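Local atomic coordinates of Myo-inositol 2-dehydrogenase (Thermotoga maritima, PDB entry 3EZY), a protein that catalyses the NAD(+)-dependent oxidation of myo-inositol to 2-keto-myo-inositol (scyllo-inosose), probably as part of a myo-inositol degradation pathway. Residues T15-N20 / L286-T291; E19-K22 / D26-L29; E58-P63 / S78-A83; H146-T151 / V215-K220; Y183-E188 / I241-S246. One frame throughout, in Å; residues are numbered along the deposited sequence. Where two conformers were deposited one is given.

Interaction 1. Residues T15-N20 / L286-T291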
# COMPACT_ATOMS: atom_id res chain seq x y z
N THR A 15 13.11 1.47 -33.70
CA THR A 15 12.94 2.92 -33.56
C THR A 15 13.31 3.45 -32.17
O THR A 15 14.03 4.44 -32.04
CB THR A 15 11.50 3.34 -33.93
OG1 THR A 15 11.24 2.96 -35.29
CG2 THR A 15 11.33 4.87 -33.75
N ILE A 16 12.84 2.78 -31.12
CA ILE A 16 13.26 3.07 -29.77
C ILE A 16 14.78 3.09 -29.61
O ILE A 16 15.34 4.04 -29.05
CB ILE A 16 12.60 2.11 -28.76
CG1 ILE A 16 11.10 2.43 -28.69
CG2 ILE A 16 13.25 2.23 -27.34
CD1 ILE A 16 10.24 1.35 -27.96
N HIS A 17 15.45 2.04 -30.08
CA HIS A 17 16.94 1.98 -29.94
C HIS A 17 17.61 3.18 -30.67
O HIS A 17 18.51 3.85 -30.13
CB HIS A 17 17.48 0.65 -30.49
CG HIS A 17 17.17 -0.53 -29.64
ND1 HIS A 17 17.47 -0.59 -28.29
CD2 HIS A 17 16.63 -1.75 -29.95
CE1 HIS A 17 17.12 -1.77 -27.81
NE2 HIS A 17 16.62 -2.49 -28.80
N ALA A 18 17.16 3.44 -31.90
CA ALA A 18 17.74 4.50 -32.74
C ALA A 18 17.59 5.87 -32.06
O ALA A 18 18.52 6.67 -32.08
CB ALA A 18 17.05 4.54 -34.10
N GLU A 19 16.41 6.13 -31.49
CA GLU A 19 16.15 7.37 -30.75
C GLU A 19 16.96 7.45 -29.46
O GLU A 19 17.49 8.52 -29.14
CB GLU A 19 14.64 7.58 -30.53
CG GLU A 19 13.94 8.02 -31.85
CD GLU A 19 12.42 7.94 -31.82
OE1 GLU A 19 11.85 7.61 -30.75
OE2 GLU A 19 11.79 8.18 -32.90
N ASN A 20 17.10 6.33 -28.75
CA ASN A 20 17.89 6.28 -27.50
C ASN A 20 19.37 6.59 -27.71
O ASN A 20 20.05 7.03 -26.80
CB ASN A 20 17.75 4.92 -26.77
CG ASN A 20 16.42 4.81 -25.97
OD1 ASN A 20 15.73 5.79 -25.78
ND2 ASN A 20 16.10 3.61 -25.51
N LEU A 286 16.73 1.58 -22.88
CA LEU A 286 17.84 2.51 -22.81
C LEU A 286 18.98 1.85 -22.03
O LEU A 286 20.14 1.90 -22.44
CB LEU A 286 17.41 3.77 -22.06
CG LEU A 286 18.58 4.71 -21.79
CD1 LEU A 286 19.14 5.31 -23.12
CD2 LEU A 286 18.18 5.83 -20.81
N GLU A 287 18.65 1.26 -20.89
CA GLU A 287 19.69 0.68 -20.03
C GLU A 287 20.35 -0.57 -20.63
O GLU A 287 21.57 -0.83 -20.44
CB GLU A 287 19.07 0.30 -18.69
CG GLU A 287 20.07 -0.26 -17.69
CD GLU A 287 20.94 0.83 -17.02
OE1 GLU A 287 20.77 2.06 -17.34
OE2 GLU A 287 21.78 0.44 -16.18
N GLU A 288 19.54 -1.36 -21.33
CA GLU A 288 20.05 -2.53 -22.07
C GLU A 288 21.10 -2.11 -23.12
O GLU A 288 22.16 -2.73 -23.27
CB GLU A 288 18.90 -3.24 -22.76
CG GLU A 288 19.36 -4.43 -23.57
CD GLU A 288 18.25 -5.08 -24.29
OE1 GLU A 288 17.46 -4.37 -24.94
OE2 GLU A 288 18.16 -6.31 -24.20
N LEU A 289 20.79 -1.06 -23.86
CA LEU A 289 21.66 -0.58 -24.95
C LEU A 289 22.96 0.06 -24.42
O LEU A 289 24.06 -0.19 -24.97
CB LEU A 289 20.91 0.40 -25.85
CG LEU A 289 21.72 1.06 -26.99
CD1 LEU A 289 22.44 -0.01 -27.72
CD2 LEU A 289 20.83 1.80 -27.98
N LYS A 290 22.86 0.86 -23.36
CA LYS A 290 24.08 1.37 -22.72
C LYS A 290 25.01 0.21 -22.31
O LYS A 290 26.23 0.35 -22.35
CB LYS A 290 23.75 2.23 -21.49
CG LYS A 290 22.93 3.46 -21.78
CD LYS A 290 22.85 4.31 -20.49
CE LYS A 290 21.99 5.58 -20.69
NZ LYS A 290 21.39 6.04 -19.35
N THR A 291 24.41 -0.90 -21.89
CA THR A 291 25.19 -2.05 -21.41
C THR A 291 25.92 -2.73 -22.57
O THR A 291 27.10 -3.05 -22.45
CB THR A 291 24.34 -3.10 -20.64
OG1 THR A 291 23.65 -2.44 -19.56
CG2 THR A 291 25.21 -4.22 -20.06
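His17 and Asn20 both carry CG beside the backbone N (chi1 -79° in Asn20), while Leu286, Glu288 and Leu289 carry theirs anti to it; these settings aim Asn20 at Leu286, and His17 at Glu288 and Leu289. The amide of Asn20 comes up against Leu286: its ND2 is 3.7 Å from CB of Leu286, and Leu286 CD1 rests 3.9 Å from Asn20 CB. ND2 also comes within 3.4 Å of the backbone N of Leu286, but both are donors and no bond forms; the polar anchor of this amide is OD1, which accepts from Arg282 one turn earlier. One turn along, CD2 of Leu289 packs 3.8 Å from the carbonyl O of His17 and 4.1 Å from His17 ND1, obliquely to the ring. The extended chain of Glu288 brings OE1 to the edge of that ring, 3.9 Å from CE1 and in its plane, although ring and carboxylate planes are 43° apart. The imidazole is fixed by NE2, hydrogen-bonded to Glu94, and by Phe92, which meets it edge-to-face. The helix segments cross at -65°, their axes 10.1 Å apart. Helix 12-20 begins within a glycine-rich GxGxxG-like sequence (Gly9, Gly11, Gly14), consistent with the dinucleotide-binding turn of a Rossmann fold. Helix 277-298 flanks it, while strand 67-70 lends Leu69 to both His17 and Leu289 and helix 37-47 touches Ala18 and Glu19.

Interaction 2. Residues E19-K22 / D26-L29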
# COMPACT_ATOMS: atom_id res chain seq x y z
N GLU A 19 16.41 6.13 -31.49
CA GLU A 19 16.15 7.37 -30.75
C GLU A 19 16.96 7.45 -29.46
O GLU A 19 17.49 8.52 -29.14
CB GLU A 19 14.64 7.58 -30.53
CG GLU A 19 13.94 8.02 -31.85
CD GLU A 19 12.42 7.94 -31.82
OE1 GLU A 19 11.85 7.61 -30.75
OE2 GLU A 19 11.79 8.18 -32.90
N ASN A 20 17.10 6.33 -28.75
CA ASN A 20 17.89 6.28 -27.50
C ASN A 20 19.37 6.59 -27.71
O ASN A 20 20.05 7.03 -26.80
CB ASN A 20 17.75 4.92 -26.77
CG ASN A 20 16.42 4.81 -25.97
OD1 ASN A 20 15.73 5.79 -25.78
ND2 ASN A 20 16.10 3.61 -25.51
N LEU A 21 19.88 6.33 -28.90
CA LEU A 21 21.28 6.61 -29.17
C LEU A 21 21.71 8.06 -28.91
O LEU A 21 22.86 8.29 -28.58
CB LEU A 21 21.72 6.07 -30.53
CG LEU A 21 21.98 4.56 -30.38
CD1 LEU A 21 21.92 3.81 -31.72
CD2 LEU A 21 23.29 4.25 -29.65
N LYS A 22 20.80 9.03 -28.99
CA LYS A 22 21.10 10.41 -28.57
C LYS A 22 21.26 10.55 -27.05
O LYS A 22 21.84 11.52 -26.56
CB LYS A 22 19.99 11.34 -29.01
CG LYS A 22 19.67 11.20 -30.49
CD LYS A 22 19.87 9.76 -30.97
CE LYS A 22 19.23 9.60 -32.32
NZ LYS A 22 19.48 10.81 -33.16
N ASP A 26 29.21 8.66 -26.24
CA ASP A 26 30.20 7.93 -26.98
C ASP A 26 29.62 6.69 -27.65
O ASP A 26 30.26 5.64 -27.75
CB ASP A 26 31.42 7.67 -26.11
CG ASP A 26 32.26 8.92 -25.94
OD1 ASP A 26 31.77 9.88 -25.28
OD2 ASP A 26 33.40 8.96 -26.49
N ALA A 27 28.37 6.83 -28.11
CA ALA A 27 27.84 5.97 -29.14
C ALA A 27 27.03 6.87 -30.08
O ALA A 27 26.26 7.71 -29.62
CB ALA A 27 26.96 4.89 -28.54
N ILE A 28 27.20 6.76 -31.39
CA ILE A 28 26.29 7.50 -32.26
C ILE A 28 25.56 6.63 -33.25
O ILE A 28 26.08 5.62 -33.72
CB ILE A 28 26.90 8.69 -33.05
CG1 ILE A 28 27.89 8.21 -34.12
CG2 ILE A 28 27.45 9.80 -32.13
CD1 ILE A 28 27.84 9.07 -35.35
N LEU A 29 24.37 7.09 -33.59
CA LEU A 29 23.59 6.49 -34.66
C LEU A 29 24.18 6.94 -36.00
O LEU A 29 23.98 8.07 -36.41
CB LEU A 29 22.15 6.96 -34.59
CG LEU A 29 21.21 6.37 -35.65
CD1 LEU A 29 21.13 4.84 -35.56
CD2 LEU A 29 19.87 6.97 -35.42
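Leu21 packs against Ala27 and Leu29, and these three buried residues make the close part of the contact. The two methyls of Leu21 divide the work: CD2 sits 3.9 Å from CB of Ala27, and CD1 reaches CD1 of Leu29 at 4.1 Å. The leucine side chains meet at about a right angle, with CB of Leu21 also 4.2 Å from CB of Leu29, so branch and stem both take part. Leu29 stands with CG anti to its backbone N (chi1 -179°), which turns its methyls towards Leu21 and Lys22. No hydrogen bond joins the two segments. The contact lies inside the first beta-alpha-beta unit of the Rossmann domain: strand 3-8, helix 12-20, then a short turn into strand 27-33, which pairs in parallel with strand 3-8 through backbone bonds of Ile28 to Leu3 and Ile5. Ile5 touches Leu21 and Val7 touches Leu29, and Ile293 of helix 277-298 packs on Leu21 and Ala27. The solvent side is looser. Lys22 starts out pointing away from the strand, and a bend at chi2 (33°) brings it back, its CE lying 4.1 Å from CD2 of Leu29. This exposed chain gives the leucine an aliphatic cover at the exposed margin of the contact, where Leu47 of helix 37-47 touches both Lys22 and Leu29.

Interaction 3. Residues E58-P63 / S78-A83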
# COMPACT_ATOMS: atom_id res chain seq x y z
N GLU A 58 24.61 -3.99 -47.01
CA GLU A 58 25.37 -2.76 -47.19
C GLU A 58 25.64 -2.04 -45.86
O GLU A 58 26.70 -1.45 -45.65
CB GLU A 58 24.66 -1.82 -48.16
CG GLU A 58 24.41 -2.42 -49.55
CD GLU A 58 25.68 -2.93 -50.24
OE1 GLU A 58 26.79 -2.62 -49.77
OE2 GLU A 58 25.57 -3.65 -51.26
N LEU A 59 24.66 -2.04 -44.95
CA LEU A 59 24.91 -1.46 -43.63
C LEU A 59 26.02 -2.24 -42.88
O LEU A 59 26.98 -1.68 -42.32
CB LEU A 59 23.59 -1.40 -42.80
CG LEU A 59 23.72 -0.77 -41.39
CD1 LEU A 59 22.43 -0.04 -40.94
CD2 LEU A 59 24.17 -1.82 -40.33
N ILE A 60 25.87 -3.55 -42.82
CA ILE A 60 26.83 -4.38 -42.12
C ILE A 60 28.26 -4.25 -42.67
O ILE A 60 29.23 -4.30 -41.92
CB ILE A 60 26.36 -5.85 -42.17
CG1 ILE A 60 25.12 -6.00 -41.27
CG2 ILE A 60 27.51 -6.80 -41.82
CD1 ILE A 60 24.26 -7.18 -41.61
N GLU A 61 28.39 -4.10 -43.99
CA GLU A 61 29.73 -4.03 -44.65
C GLU A 61 30.32 -2.62 -44.62
O GLU A 61 31.51 -2.43 -44.86
CB GLU A 61 29.64 -4.61 -46.07
CG GLU A 61 29.36 -6.13 -46.11
CD GLU A 61 28.71 -6.60 -47.42
OE1 GLU A 61 28.95 -5.97 -48.47
OE2 GLU A 61 27.98 -7.61 -47.41
N ASP A 62 29.50 -1.62 -44.30
CA ASP A 62 30.01 -0.25 -44.14
C ASP A 62 31.15 -0.20 -43.13
O ASP A 62 30.95 -0.54 -41.97
CB ASP A 62 28.88 0.66 -43.68
CG ASP A 62 29.24 2.14 -43.73
OD1 ASP A 62 30.40 2.51 -43.42
OD2 ASP A 62 28.36 2.95 -44.09
N PRO A 63 32.36 0.27 -43.56
CA PRO A 63 33.49 0.19 -42.65
C PRO A 63 33.40 1.13 -41.50
O PRO A 63 34.14 0.97 -40.56
CB PRO A 63 34.70 0.56 -43.53
CG PRO A 63 34.10 1.30 -44.68
CD PRO A 63 32.81 0.58 -44.93
N SER A 78 18.93 -14.74 -38.24
CA SER A 78 20.04 -15.65 -38.43
C SER A 78 20.97 -15.16 -39.53
O SER A 78 22.17 -15.04 -39.35
CB SER A 78 19.51 -17.04 -38.81
OG SER A 78 20.56 -17.96 -38.67
N GLU A 79 20.40 -14.90 -40.70
CA GLU A 79 21.21 -14.42 -41.81
C GLU A 79 22.00 -13.15 -41.48
O GLU A 79 23.19 -13.06 -41.77
CB GLU A 79 20.36 -14.16 -43.06
CG GLU A 79 21.20 -13.47 -44.15
CD GLU A 79 20.35 -12.87 -45.26
OE1 GLU A 79 20.85 -12.00 -46.02
OE2 GLU A 79 19.16 -13.26 -45.37
N LEU A 80 21.34 -12.16 -40.89
CA LEU A 80 21.99 -10.92 -40.56
C LEU A 80 23.04 -11.08 -39.50
O LEU A 80 24.10 -10.47 -39.61
CB LEU A 80 20.97 -9.86 -40.12
CG LEU A 80 20.02 -9.51 -41.29
CD1 LEU A 80 18.89 -8.59 -40.82
CD2 LEU A 80 20.88 -8.87 -42.43
N VAL A 81 22.77 -11.85 -38.45
CA VAL A 81 23.78 -11.99 -37.39
C VAL A 81 25.02 -12.76 -37.93
O VAL A 81 26.16 -12.45 -37.57
CB VAL A 81 23.19 -12.72 -36.16
CG1 VAL A 81 24.35 -13.25 -35.24
CG2 VAL A 81 22.26 -11.78 -35.38
N ILE A 82 24.80 -13.77 -38.76
CA ILE A 82 25.98 -14.48 -39.32
C ILE A 82 26.80 -13.58 -40.26
O ILE A 82 28.03 -13.59 -40.25
CB ILE A 82 25.57 -15.81 -40.01
CG1 ILE A 82 25.00 -16.77 -38.97
CG2 ILE A 82 26.79 -16.43 -40.78
CD1 ILE A 82 24.33 -17.97 -39.54
N ALA A 83 26.10 -12.76 -41.03
CA ALA A 83 26.69 -11.71 -41.84
C ALA A 83 27.49 -10.70 -41.00
O ALA A 83 28.60 -10.28 -41.39
CB ALA A 83 25.58 -10.99 -42.66
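Two successive helices of the NAD-binding Rossmann domain meet where Ile60 of helix 56-61 packs on Leu80 and Ala83 of helix 77-86. The first of these helices belongs to the crossover connection that carries the chain from strand 51-53, at one edge of the parallel sheet, back to strand 67-70 in its middle; the second then leads on to strand 90-94. The contact is small, burying 127 Å², and wholly apolar between side chains. Ile60 supplies the entire first side of it. The backbones stay well apart, with the closest CA atoms, those of Ile60 and Ala83, separated by 7.3 Å, so the isoleucine has to bridge the interval. It does so with two branches: CG1 lies beside the backbone N (chi1 -70°) and sends CD1 forward, while CG2 is anti to that N. Leu80 meets it at about a right angle, CD2 touching Ile60 CD1 at 3.9 Å, and the same leucine also rests on Pro56 and His57 at the start of the first helix. Beyond Ile60 that helix gives way at Asp62, whose carboxylate bonds to Tyr53 and to the backbone N of Asn64; Lys89 NZ takes up the carbonyls of Ile60 and Asp62. On the Ala83 side, Ile60 CD1 is 4.2 Å from CB, and CG2 lies 3.7 Å from the carbonyl O of Ala83.

Interaction 4. Residues H146-T151 / V215-K220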
# COMPACT_ATOMS: atom_id res chain seq x y z
N HIS A 146 13.22 -20.98 -2.61
CA HIS A 146 12.38 -22.18 -2.64
C HIS A 146 11.33 -22.12 -3.76
O HIS A 146 11.11 -23.07 -4.50
CB HIS A 146 11.70 -22.34 -1.26
CG HIS A 146 12.66 -22.77 -0.17
ND1 HIS A 146 12.24 -23.04 1.12
CD2 HIS A 146 13.99 -23.00 -0.19
CE1 HIS A 146 13.29 -23.38 1.86
NE2 HIS A 146 14.37 -23.37 1.08
N VAL A 147 10.67 -20.97 -3.89
CA VAL A 147 9.60 -20.87 -4.90
C VAL A 147 9.67 -19.56 -5.64
O VAL A 147 9.78 -18.48 -5.02
CB VAL A 147 8.23 -20.93 -4.22
CG1 VAL A 147 7.08 -20.70 -5.28
CG2 VAL A 147 8.05 -22.25 -3.54
N LEU A 148 9.59 -19.65 -6.96
CA LEU A 148 9.54 -18.48 -7.86
C LEU A 148 8.13 -18.32 -8.39
O LEU A 148 7.52 -19.30 -8.84
CB LEU A 148 10.47 -18.67 -9.07
CG LEU A 148 10.46 -17.63 -10.22
CD1 LEU A 148 10.94 -16.25 -9.78
CD2 LEU A 148 11.29 -18.13 -11.47
N ARG A 149 7.64 -17.09 -8.43
CA ARG A 149 6.40 -16.79 -9.12
C ARG A 149 6.56 -15.62 -10.08
O ARG A 149 7.05 -14.55 -9.69
CB ARG A 149 5.35 -16.40 -8.11
CG ARG A 149 4.04 -16.00 -8.73
CD ARG A 149 3.76 -14.50 -8.71
NE ARG A 149 2.43 -14.22 -9.28
CZ ARG A 149 1.31 -14.04 -8.56
NH1 ARG A 149 1.35 -14.12 -7.21
NH2 ARG A 149 0.14 -13.80 -9.19
N ILE A 150 6.13 -15.81 -11.33
CA ILE A 150 6.12 -14.75 -12.31
C ILE A 150 4.76 -14.67 -12.96
O ILE A 150 4.19 -15.67 -13.42
CB ILE A 150 7.20 -14.97 -13.41
CG1 ILE A 150 8.60 -15.01 -12.79
CG2 ILE A 150 7.05 -13.92 -14.57
CD1 ILE A 150 9.71 -15.36 -13.79
N THR A 151 4.21 -13.47 -13.01
CA THR A 151 2.98 -13.24 -13.76
C THR A 151 3.36 -12.25 -14.82
O THR A 151 3.97 -11.23 -14.49
CB THR A 151 1.92 -12.61 -12.85
OG1 THR A 151 1.56 -13.57 -11.85
CG2 THR A 151 0.68 -12.14 -13.64
N VAL A 215 3.03 -22.34 -16.56
CA VAL A 215 4.19 -23.18 -16.76
C VAL A 215 4.89 -23.42 -15.41
O VAL A 215 5.21 -22.48 -14.69
CB VAL A 215 5.22 -22.54 -17.72
CG1 VAL A 215 6.50 -23.37 -17.76
CG2 VAL A 215 4.66 -22.39 -19.13
N VAL A 216 5.09 -24.68 -15.05
CA VAL A 216 5.78 -25.02 -13.84
C VAL A 216 7.21 -25.38 -14.18
O VAL A 216 7.46 -26.10 -15.14
CB VAL A 216 5.17 -26.28 -13.16
CG1 VAL A 216 5.97 -26.66 -11.89
CG2 VAL A 216 3.72 -26.03 -12.84
N LEU A 217 8.15 -24.89 -13.37
CA LEU A 217 9.58 -25.10 -13.57
C LEU A 217 10.11 -25.85 -12.35
O LEU A 217 9.79 -25.49 -11.23
CB LEU A 217 10.33 -23.77 -13.65
CG LEU A 217 9.73 -22.69 -14.56
CD1 LEU A 217 10.55 -21.38 -14.38
CD2 LEU A 217 9.77 -23.15 -16.02
N ARG A 218 10.91 -26.89 -12.59
CA ARG A 218 11.72 -27.48 -11.55
C ARG A 218 13.19 -27.16 -11.82
O ARG A 218 13.78 -27.55 -12.88
CB ARG A 218 11.50 -29.00 -11.47
CG ARG A 218 12.59 -29.69 -10.68
CD ARG A 218 12.33 -31.18 -10.52
NE ARG A 218 11.22 -31.44 -9.61
CZ ARG A 218 11.36 -31.55 -8.28
NH1 ARG A 218 12.55 -31.42 -7.71
NH2 ARG A 218 10.29 -31.77 -7.54
N PHE A 219 13.79 -26.46 -10.88
CA PHE A 219 15.19 -26.09 -10.98
C PHE A 219 16.12 -27.17 -10.43
O PHE A 219 15.73 -28.02 -9.62
CB PHE A 219 15.45 -24.81 -10.22
CG PHE A 219 14.73 -23.61 -10.77
CD1 PHE A 219 15.35 -22.79 -11.72
CD2 PHE A 219 13.42 -23.32 -10.34
CE1 PHE A 219 14.71 -21.66 -12.21
CE2 PHE A 219 12.75 -22.21 -10.83
CZ PHE A 219 13.38 -21.37 -11.77
N LYS A 220 17.38 -27.09 -10.84
CA LYS A 220 18.42 -28.02 -10.41
C LYS A 220 18.44 -28.26 -8.90
O LYS A 220 18.56 -29.39 -8.46
CB LYS A 220 19.77 -27.49 -10.89
CG LYS A 220 20.98 -28.28 -10.49
CD LYS A 220 22.22 -27.62 -11.13
CE LYS A 220 23.49 -27.90 -10.33
NZ LYS A 220 23.77 -29.38 -10.38
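Leu148 meets the ring of Phe219 at its edge: the methyl CD2 lies near the ring plane, 3.9 Å from CZ, and the two side chains cross at about a right angle. The leucine thus touches the far corner of the phenyl group rather than stacking on a face. The same CD2 reaches CD1 of Leu217 more loosely at 4.4 Å. Leu217 and Phe219 are alternate residues of one strand and both project to the same side of the sheet, where Leu148 joins them. The strands are not direct partners, since strand 224-230 runs between them, and the closest CA atoms, of Leu148 and Leu217, are 8.7 Å apart; with CG anti to the backbone N (chi1 174°), Leu148 reaches across the intervening strand. Arg149 turns to the other side of its strand and bends back to grip Thr151, NE and NH2 both donating in the guanidinium plane to OG1 at 2.8 and 3.0 Å. That hydroxyl also pairs with Asp228, and Arg149 forms a salt bridge to Glu242 of a second subunit. At the start of the strand, His146 and Val147 form a classic bulge opposite Phe244. Helix 174-185 lies on the apolar face of the sheet, placing Ala181 on Leu148 and Leu217 and Met185 on Phe219, while the opposite face meets the second subunit, where Val216 packs on its counterpart.

Interaction 5. Residues Y183-E188 / I241-S246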
# COMPACT_ATOMS: atom_id res chain seq x y z
N TYR A 183 17.76 -15.91 -14.83
CA TYR A 183 18.49 -14.74 -14.36
C TYR A 183 18.26 -14.50 -12.86
O TYR A 183 19.20 -14.21 -12.12
CB TYR A 183 17.97 -13.57 -15.12
CG TYR A 183 18.48 -12.21 -14.74
CD1 TYR A 183 19.84 -11.87 -14.84
CD2 TYR A 183 17.57 -11.22 -14.38
CE1 TYR A 183 20.27 -10.59 -14.53
CE2 TYR A 183 17.98 -9.97 -14.08
CZ TYR A 183 19.31 -9.66 -14.15
OH TYR A 183 19.65 -8.38 -13.83
N ILE A 184 17.00 -14.61 -12.43
CA ILE A 184 16.68 -14.36 -11.02
C ILE A 184 17.19 -15.50 -10.12
O ILE A 184 17.72 -15.25 -9.05
CB ILE A 184 15.16 -14.24 -10.77
CG1 ILE A 184 14.53 -13.06 -11.57
CG2 ILE A 184 14.83 -14.18 -9.24
CD1 ILE A 184 15.04 -11.71 -11.26
N MET A 185 17.01 -16.75 -10.54
CA MET A 185 17.29 -17.87 -9.65
C MET A 185 18.74 -18.33 -9.65
O MET A 185 19.15 -19.03 -8.72
CB MET A 185 16.36 -19.06 -9.92
CG MET A 185 14.85 -18.76 -9.60
SD MET A 185 14.36 -18.37 -7.88
CE MET A 185 13.91 -20.05 -7.48
N GLY A 186 19.50 -17.93 -10.67
CA GLY A 186 20.92 -18.19 -10.69
C GLY A 186 21.24 -19.66 -10.91
O GLY A 186 22.34 -20.11 -10.60
N GLU A 187 20.28 -20.41 -11.44
CA GLU A 187 20.51 -21.82 -11.74
C GLU A 187 19.62 -22.25 -12.88
O GLU A 187 18.70 -21.51 -13.28
CB GLU A 187 20.25 -22.73 -10.54
CG GLU A 187 18.86 -22.52 -9.96
CD GLU A 187 18.48 -23.56 -8.91
OE1 GLU A 187 18.81 -24.76 -9.09
OE2 GLU A 187 17.78 -23.17 -7.94
N GLU A 188 19.87 -23.46 -13.37
CA GLU A 188 19.17 -23.97 -14.52
C GLU A 188 17.88 -24.67 -14.16
O GLU A 188 17.75 -25.25 -13.06
CB GLU A 188 20.06 -24.93 -15.33
CG GLU A 188 21.35 -24.25 -15.87
CD GLU A 188 21.07 -23.15 -16.91
OE1 GLU A 188 19.97 -23.13 -17.51
OE2 GLU A 188 21.96 -22.33 -17.14
N ILE A 241 7.10 -10.19 -10.16
CA ILE A 241 7.98 -11.31 -9.82
C ILE A 241 8.02 -11.46 -8.31
O ILE A 241 8.13 -10.47 -7.59
CB ILE A 241 9.44 -11.06 -10.32
CG1 ILE A 241 9.46 -10.95 -11.85
CG2 ILE A 241 10.35 -12.20 -9.77
CD1 ILE A 241 10.84 -10.46 -12.50
N GLU A 242 7.90 -12.69 -7.82
CA GLU A 242 8.12 -12.94 -6.42
C GLU A 242 9.09 -14.12 -6.24
O GLU A 242 9.02 -15.13 -6.98
CB GLU A 242 6.78 -13.21 -5.70
CG GLU A 242 6.95 -13.72 -4.32
CD GLU A 242 5.66 -14.31 -3.78
OE1 GLU A 242 4.57 -13.90 -4.26
OE2 GLU A 242 5.77 -15.18 -2.89
N VAL A 243 9.97 -14.00 -5.27
CA VAL A 243 10.82 -15.13 -4.84
C VAL A 243 10.63 -15.40 -3.34
O VAL A 243 10.81 -14.51 -2.49
CB VAL A 243 12.35 -14.90 -5.13
CG1 VAL A 243 13.19 -16.20 -4.76
CG2 VAL A 243 12.57 -14.53 -6.60
N PHE A 244 10.32 -16.64 -3.02
CA PHE A 244 10.18 -17.02 -1.63
C PHE A 244 11.31 -17.98 -1.29
O PHE A 244 11.59 -18.90 -2.04
CB PHE A 244 8.83 -17.70 -1.44
CG PHE A 244 8.73 -18.47 -0.16
CD1 PHE A 244 8.47 -17.80 1.04
CD2 PHE A 244 8.81 -19.86 -0.15
CE1 PHE A 244 8.33 -18.52 2.25
CE2 PHE A 244 8.71 -20.58 1.06
CZ PHE A 244 8.47 -19.91 2.24
N GLY A 245 11.96 -17.75 -0.16
CA GLY A 245 13.08 -18.60 0.25
C GLY A 245 13.17 -18.83 1.74
O GLY A 245 12.27 -18.41 2.50
N SER A 246 14.26 -19.45 2.20
CA SER A 246 14.38 -19.85 3.61
C SER A 246 14.40 -18.66 4.60
O SER A 246 14.14 -18.84 5.80
CB SER A 246 15.62 -20.74 3.81
OG SER A 246 16.77 -19.97 3.53
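Ile184 and Met185 pack on the two methyls of Val243, and apolar contact is all that passes between these segments. CG2 of Ile184 presses on CG2 of Val243 at 3.5 Å, tighter than usual for two methyls. The gentler touch is that of Met185, whose SD lies 4.0 Å from CG1 of the valine; chi1 and chi2 (-65° and -63°) fold the chain so that SD comes up to it. Val243 stands with CG1 anti to the backbone N, so one methyl is offered to each partner, and each partner runs past the valine pointing the opposite way to it. The contact joins the last turn of helix 174-185 to strand 238-245 of the C-terminal domain's mixed sheet, whose face this helix covers; Val137 of helix 128-138 packs on the same valine. At Gly186 the helix ends with a positive phi of 71°. Polar and charged partners lie outside. Tyr183 makes a cation-pi contact with Lys134, and Glu187 bonds through OE2 to Ser221. On the other face of the strand, Glu242 forms salt bridges to Arg153 and Arg240 of a second subunit, and Phe244 meets that same Arg153 in a cation-pi contact.

In the fold
The five contacts fall into two groups: 1 to 3 at the Rossmann domain, 4 and 5 in the C-terminal sheet. Interactions 1 and 2 share Glu19, Asn20 and helix 12-20, with centres 8 Å apart; interaction 3 has its centre about 19 Å from that of interaction 2. Interactions 4 and 5 also have centres 8 Å apart, on neighbouring strands 145-153 and 238-245; their segments alternate along the chain, and both reach the second subunit. Between the groups the centres are 27 to 38 Å apart. Interactions 3, 4 and 5 fall between the two segments of interaction 1 in sequence, while interaction 2 starts from the same helix. Helix 277-298, late in the chain, packs on the nucleotide-binding domain.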